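D-galactonate dehydratase family member RspA (Pantoea ananatis, PDB 3T6C) catalyses, at a low rate in vitro, the magnesium-dependent dehydration of D-gluconate to 2-dehydro-3-deoxy-D-gluconate, an activity low enough to suggest no significant role in gluconate degradation in vivo. Local coordinates at residues K205-P219 with T426-W438. Numbering follows the deposited sequence.
With EDO (1,2-ethanediol), chain G.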
loop_
_atom_site.group_PDB
_atom_site.type_symbol
_atom_site.label_atom_id
_atom_site.label_comp_id
_atom_site.label_asym_id
_atom_site.label_seq_id
_atom_site.Cartn_x
_atom_site.Cartn_y
_atom_site.Cartn_z
ATOM N N LYS A 205 30.279 28.806 0.013
ATOM C CA LYS A 205 31.433 28.084 -0.436
ATOM C C LYS A 205 32.065 28.820 -1.601
ATOM O O LYS A 205 31.384 29.575 -2.353
ATOM C CB LYS A 205 30.950 26.704 -0.884
ATOM C CG LYS A 205 30.649 25.746 0.304
ATOM C CD LYS A 205 30.273 24.351 -0.178
ATOM C CE LYS A 205 28.915 24.336 -0.852
ATOM N NZ LYS A 205 27.882 24.754 0.143
ATOM N N ARG A 206 33.360 28.568 -1.773
ATOM C CA ARG A 206 34.145 29.124 -2.860
ATOM C C ARG A 206 33.811 28.407 -4.181
ATOM O O ARG A 206 33.592 27.195 -4.193
ATOM C CB ARG A 206 35.629 28.949 -2.528
ATOM C CG ARG A 206 36.569 29.544 -3.522
ATOM C CD ARG A 206 38.015 29.422 -3.023
ATOM N NE ARG A 206 38.158 28.325 -2.051
ATOM C CZ ARG A 206 38.185 27.033 -2.378
ATOM N NH1 ARG A 206 38.311 26.111 -1.430
ATOM N NH2 ARG A 206 38.062 26.665 -3.654
ATOM N N SER A 207 33.754 29.165 -5.274
ATOM C CA SER A 207 33.510 28.619 -6.622
ATOM C C SER A 207 34.806 28.114 -7.263
ATOM O O SER A 207 35.873 28.415 -6.768
ATOM C CB SER A 207 32.917 29.708 -7.506
ATOM O OG SER A 207 31.592 30.010 -7.067
ATOM N N PRO A 208 34.707 27.367 -8.383
ATOM C CA PRO A 208 35.913 26.984 -9.127
ATOM C C PRO A 208 36.617 28.223 -9.689
ATOM O O PRO A 208 36.059 29.323 -9.595
ATOM C CB PRO A 208 35.372 26.163 -10.308
ATOM C CG PRO A 208 33.982 25.742 -9.905
ATOM C CD PRO A 208 33.473 26.794 -8.956
ATOM N N ARG A 209 37.776 28.047 -10.306
ATOM C CA ARG A 209 38.592 29.196 -10.689
ATOM C C ARG A 209 38.024 30.019 -11.839
ATOM O O ARG A 209 38.393 31.181 -11.995
ATOM C CB ARG A 209 40.034 28.777 -10.959
ATOM C CG ARG A 209 40.147 27.654 -11.923
ATOM C CD ARG A 209 41.515 27.038 -11.784
ATOM N NE ARG A 209 41.745 26.086 -12.860
ATOM C CZ ARG A 209 42.804 25.273 -12.882
ATOM N NH1 ARG A 209 43.657 25.271 -11.855
ATOM N NH2 ARG A 209 42.958 24.423 -13.884
ATOM N N THR A 210 37.133 29.423 -12.633
ATOM C CA THR A 210 36.320 30.212 -13.553
ATOM C C THR A 210 34.904 29.687 -13.409
ATOM O O THR A 210 34.705 28.545 -13.004
ATOM C CB THR A 210 36.728 30.025 -15.012
ATOM O OG1 THR A 210 36.465 28.666 -15.372
ATOM C CG2 THR A 210 38.167 30.373 -15.227
ATOM N N LYS A 211 33.913 30.510 -13.714
ATOM C CA LYS A 211 32.541 30.027 -13.604
ATOM C C LYS A 211 31.614 30.788 -14.555
ATOM O O LYS A 211 31.907 31.931 -14.992
ATOM C CB LYS A 211 32.046 30.140 -12.173
ATOM C CG LYS A 211 31.870 31.602 -11.735
ATOM C CD LYS A 211 31.669 31.645 -10.231
ATOM C CE LYS A 211 31.339 33.061 -9.815
ATOM N NZ LYS A 211 30.787 33.085 -8.437
ATOM N N ALA A 212 30.505 30.150 -14.875
ATOM C CA ALA A 212 29.547 30.691 -15.831
ATOM C C ALA A 212 28.827 31.917 -15.256
ATOM O O ALA A 212 28.669 32.056 -14.044
ATOM C CB ALA A 212 28.509 29.628 -16.120
ATOM N N PRO A 213 28.335 32.787 -16.122
ATOM C CA PRO A 213 27.520 33.912 -15.633
ATOM C C PRO A 213 26.255 33.432 -14.917
ATOM O O PRO A 213 25.627 32.445 -15.307
ATOM C CB PRO A 213 27.090 34.592 -16.935
ATOM C CG PRO A 213 28.213 34.259 -17.896
ATOM C CD PRO A 213 28.567 32.839 -17.571
ATOM N N GLY A 214 25.836 34.148 -13.887
ATOM C CA GLY A 214 24.609 33.793 -13.212
ATOM C C GLY A 214 24.476 34.511 -11.893
ATOM O O GLY A 214 25.411 35.256 -11.520
ATOM N N ILE A 215 23.360 34.284 -11.188
ATOM C CA ILE A 215 23.196 34.868 -9.870
ATOM C C ILE A 215 23.488 33.723 -8.901
ATOM O O ILE A 215 22.699 32.781 -8.765
ATOM C CB ILE A 215 21.737 35.369 -9.636
ATOM C CG1 ILE A 215 21.284 36.271 -10.803
ATOM C CG2 ILE A 215 21.651 36.026 -8.292
ATOM C CD1 ILE A 215 22.219 37.434 -11.105
ATOM N N TYR A 216 24.661 33.781 -8.267
ATOM C CA TYR A 216 25.141 32.704 -7.401
ATOM C C TYR A 216 24.531 32.754 -6.015
ATOM O O TYR A 216 24.286 33.845 -5.419
ATOM C CB TYR A 216 26.682 32.729 -7.362
ATOM C CG TYR A 216 27.249 32.127 -8.612
ATOM C CD1 TYR A 216 27.175 32.795 -9.833
ATOM C CD2 TYR A 216 27.792 30.859 -8.579
ATOM C CE1 TYR A 216 27.674 32.195 -10.994
ATOM C CE2 TYR A 216 28.267 30.239 -9.719
ATOM C CZ TYR A 216 28.211 30.918 -10.912
ATOM O OH TYR A 216 28.674 30.302 -12.041
ATOM N N PHE A 217 24.250 31.556 -5.499
ATOM C CA PHE A 217 23.726 31.428 -4.128
ATOM C C PHE A 217 24.251 30.148 -3.558
ATOM O O PHE A 217 24.766 29.325 -4.318
ATOM C CB PHE A 217 22.203 31.461 -4.119
ATOM C CG PHE A 217 21.573 30.172 -4.606
ATOM C CD1 PHE A 217 21.618 29.827 -5.959
ATOM C CD2 PHE A 217 20.940 29.331 -3.703
ATOM C CE1 PHE A 217 21.032 28.612 -6.420
ATOM C CE2 PHE A 217 20.334 28.140 -4.134
ATOM C CZ PHE A 217 20.369 27.771 -5.494
ATOM N N ASP A 218 24.190 29.980 -2.225
ATOM C CA ASP A 218 24.724 28.791 -1.591
ATOM C C ASP A 218 23.561 28.135 -0.850
ATOM O O ASP A 218 23.181 28.605 0.240
ATOM C CB ASP A 218 25.878 29.159 -0.655
ATOM C CG ASP A 218 26.548 27.923 -0.044
ATOM O OD1 ASP A 218 25.867 26.952 0.284
ATOM O OD2 ASP A 218 27.770 27.843 0.013
ATOM N N PRO A 219 23.057 27.017 -1.385
ATOM C CA PRO A 219 21.930 26.354 -0.725
ATOM C C PRO A 219 22.231 25.893 0.694
ATOM O O PRO A 219 21.286 25.897 1.476
ATOM C CB PRO A 219 21.635 25.128 -1.596
ATOM C CG PRO A 219 22.594 25.132 -2.733
ATOM C CD PRO A 219 23.519 26.325 -2.615
ATOM N N THR A 426 16.874 38.249 -15.448
ATOM C CA THR A 426 18.158 37.731 -15.025
ATOM C C THR A 426 18.104 36.824 -13.798
ATOM O O THR A 426 19.009 35.993 -13.593
ATOM C CB THR A 426 19.187 38.852 -14.863
ATOM O OG1 THR A 426 18.668 39.781 -13.928
ATOM C CG2 THR A 426 19.404 39.594 -16.179
ATOM N N TRP A 427 17.141 37.015 -12.895
ATOM C CA TRP A 427 17.187 36.291 -11.626
ATOM C C TRP A 427 16.946 34.797 -11.787
ATOM O O TRP A 427 17.250 34.009 -10.886
ATOM C CB TRP A 427 16.137 36.862 -10.646
ATOM C CG TRP A 427 14.701 36.572 -11.040
ATOM C CD1 TRP A 427 13.905 37.342 -11.836
ATOM C CD2 TRP A 427 13.886 35.448 -10.620
ATOM N NE1 TRP A 427 12.670 36.762 -11.970
ATOM C CE2 TRP A 427 12.612 35.612 -11.222
ATOM C CE3 TRP A 427 14.100 34.340 -9.778
ATOM C CZ2 TRP A 427 11.546 34.696 -11.011
ATOM C CZ3 TRP A 427 13.032 33.418 -9.584
ATOM C CH2 TRP A 427 11.775 33.625 -10.194
ATOM N N THR A 428 16.441 34.396 -12.961
ATOM C CA THR A 428 16.092 32.983 -13.180
ATOM C C THR A 428 17.312 32.199 -13.666
ATOM O O THR A 428 17.168 30.988 -13.912
ATOM C CB THR A 428 14.975 32.812 -14.212
ATOM O OG1 THR A 428 15.332 33.572 -15.383
ATOM C CG2 THR A 428 13.628 33.340 -13.645
ATOM N N MET A 429 18.494 32.838 -13.780
ATOM C CA MET A 429 19.719 32.039 -13.928
ATOM C C MET A 429 20.322 32.029 -12.515
ATOM O O MET A 429 21.212 32.838 -12.170
ATOM C CB MET A 429 20.656 32.799 -14.895
ATOM C CG MET A 429 21.995 32.114 -15.153
ATOM S SD MET A 429 21.775 30.591 -16.126
ATOM C CE MET A 429 21.324 31.268 -17.729
ATOM N N ALA A 430 19.971 30.996 -11.765
ATOM C CA ALA A 430 20.448 30.859 -10.383
ATOM C C ALA A 430 21.424 29.717 -10.367
ATOM O O ALA A 430 21.091 28.623 -10.822
ATOM C CB ALA A 430 19.246 30.557 -9.451
ATOM N N ARG A 431 22.657 29.971 -9.919
ATOM C CA ARG A 431 23.659 28.913 -9.943
ATOM C C ARG A 431 24.218 28.684 -8.550
ATOM O O ARG A 431 24.377 29.630 -7.772
ATOM C CB ARG A 431 24.779 29.271 -10.940
ATOM C CG ARG A 431 24.306 29.269 -12.396
ATOM C CD ARG A 431 25.469 29.561 -13.315
ATOM N NE ARG A 431 25.075 29.637 -14.715
ATOM C CZ ARG A 431 25.018 28.612 -15.569
ATOM N NH1 ARG A 431 25.232 27.348 -15.178
ATOM N NH2 ARG A 431 24.686 28.855 -16.842
ATOM N N THR A 432 24.457 27.418 -8.219
ATOM C CA THR A 432 25.133 27.070 -6.946
ATOM C C THR A 432 26.627 27.382 -7.089
ATOM O O THR A 432 27.105 27.742 -8.151
ATOM C CB THR A 432 24.881 25.586 -6.556
ATOM O OG1 THR A 432 25.515 24.756 -7.542
ATOM C CG2 THR A 432 23.373 25.292 -6.532
ATOM N N PRO A 433 27.389 27.280 -5.990
ATOM C CA PRO A 433 28.787 27.728 -6.033
ATOM C C PRO A 433 29.619 27.055 -7.105
ATOM O O PRO A 433 30.523 27.684 -7.621
ATOM C CB PRO A 433 29.282 27.378 -4.623
ATOM C CG PRO A 433 28.057 27.727 -3.791
ATOM C CD PRO A 433 26.948 27.058 -4.596
ATOM N N ASP A 434 29.330 25.797 -7.425
ATOM C CA ASP A 434 30.117 25.159 -8.464
ATOM C C ASP A 434 29.698 25.508 -9.893
ATOM O O ASP A 434 30.332 25.046 -10.847
ATOM C CB ASP A 434 30.177 23.630 -8.282
ATOM C CG ASP A 434 28.895 22.914 -8.742
ATOM O OD1 ASP A 434 27.831 23.562 -8.815
ATOM O OD2 ASP A 434 28.971 21.677 -8.942
ATOM N N GLY A 435 28.635 26.307 -10.039
ATOM C CA GLY A 435 28.153 26.702 -11.353
ATOM C C GLY A 435 26.918 25.966 -11.824
ATOM O O GLY A 435 26.428 26.210 -12.914
ATOM N N THR A 436 26.397 25.045 -11.022
ATOM C CA THR A 436 25.201 24.290 -11.438
ATOM C C THR A 436 23.942 25.158 -11.501
ATOM O O THR A 436 23.588 25.839 -10.517
ATOM C CB THR A 436 24.926 23.170 -10.394
ATOM O OG1 THR A 436 26.085 22.293 -10.248
ATOM C CG2 THR A 436 23.751 22.303 -10.880
ATOM N N VAL A 437 23.249 25.082 -12.635
ATOM C CA VAL A 437 21.914 25.668 -12.767
ATOM C C VAL A 437 20.967 25.070 -11.734
ATOM O O VAL A 437 20.896 23.846 -11.609
ATOM C CB VAL A 437 21.353 25.394 -14.155
ATOM C CG1 VAL A 437 19.859 25.827 -14.264
ATOM C CG2 VAL A 437 22.214 26.136 -15.195
ATOM N N TRP A 438 20.249 25.917 -10.987
ATOM C CA TRP A 438 19.255 25.380 -10.049
ATOM C C TRP A 438 17.880 25.877 -10.422
ATOM O O TRP A 438 17.753 26.967 -10.938
ATOM C CB TRP A 438 19.587 25.856 -8.639
ATOM C CG TRP A 438 19.004 24.979 -7.544
ATOM C CD1 TRP A 438 17.822 25.190 -6.822
ATOM C CD2 TRP A 438 19.594 23.798 -7.020
ATOM N NE1 TRP A 438 17.647 24.163 -5.914
ATOM C CE2 TRP A 438 18.727 23.310 -5.994
ATOM C CE3 TRP A 438 20.770 23.092 -7.318
ATOM C CZ2 TRP A 438 19.007 22.142 -5.279
ATOM C CZ3 TRP A 438 21.045 21.940 -6.604
ATOM C CH2 TRP A 438 20.168 21.475 -5.592
HETATM C C1 EDO G . 24.103 34.526 -1.406
HETATM O O1 EDO G . 24.774 35.685 -0.900
HETATM C C2 EDO G . 24.401 33.345 -0.472
HETATM O O2 EDO G . 23.373 32.336 -0.612
HETATM O O HOH W 1 24.935 31.728 -17.905
#
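The phenol ring of Tyr-216 lies between two long basic side chains: CB of Arg-431 sits over one face, 3.9 Å from the ring centroid, while NZ of Lys-211 stands above the centre of the other. At its edge the hydroxyl donates to Ala-212 O. The guanidinium of Arg-431 carries the Ala-212 methyl on one face, CB to CZ 3.7 Å, and meets Gly-435 O in its plane. Tyr-216 and Arg-431 share one face of a short parallel beta pairing, 215-216 beside 430-431, with 437-438 added antiparallel as a weakly bonded third strand. The pairing illustrates how a C-terminal tail can be tied to a loop remote in sequence within an enolase-superfamily domain. It rests on three backbone bonds: Ile-215 N to Met-429 O, Arg-431 N to Ile-215 O and Phe-217 N to Arg-431 O. Extended from CG to NE, the Arg-431 chain carries NE to Pro-213 O, 2.9 Å away and above the carbonyl plane. A water links that same oxygen to NH2, and NH1 has a further partner in Asp-93 of a neighbouring subunit.

On the other side of the sheet, beside Ala-430, the edge of Phe-217 is turned, offset, toward the face of the five-membered ring of Trp-438, the planes 74° apart; the phenyl also makes a cation-pi contact with Arg-250. Trp-427, just ahead of the paired strand, touches the bound D-gluconate, so the same tail also contributes to the substrate pocket. Farther along, Pro-433 fits between Lys-205, Phe-217 and Pro-219, its CD 3.2 Å from Phe-217 O. Ser-207 secures this end: with OG beside its own backbone N (chi1 -69°), the hydroxyl donates in the carbonyl plane to a lone pair of Pro-433 O, OG to O 2.6 Å.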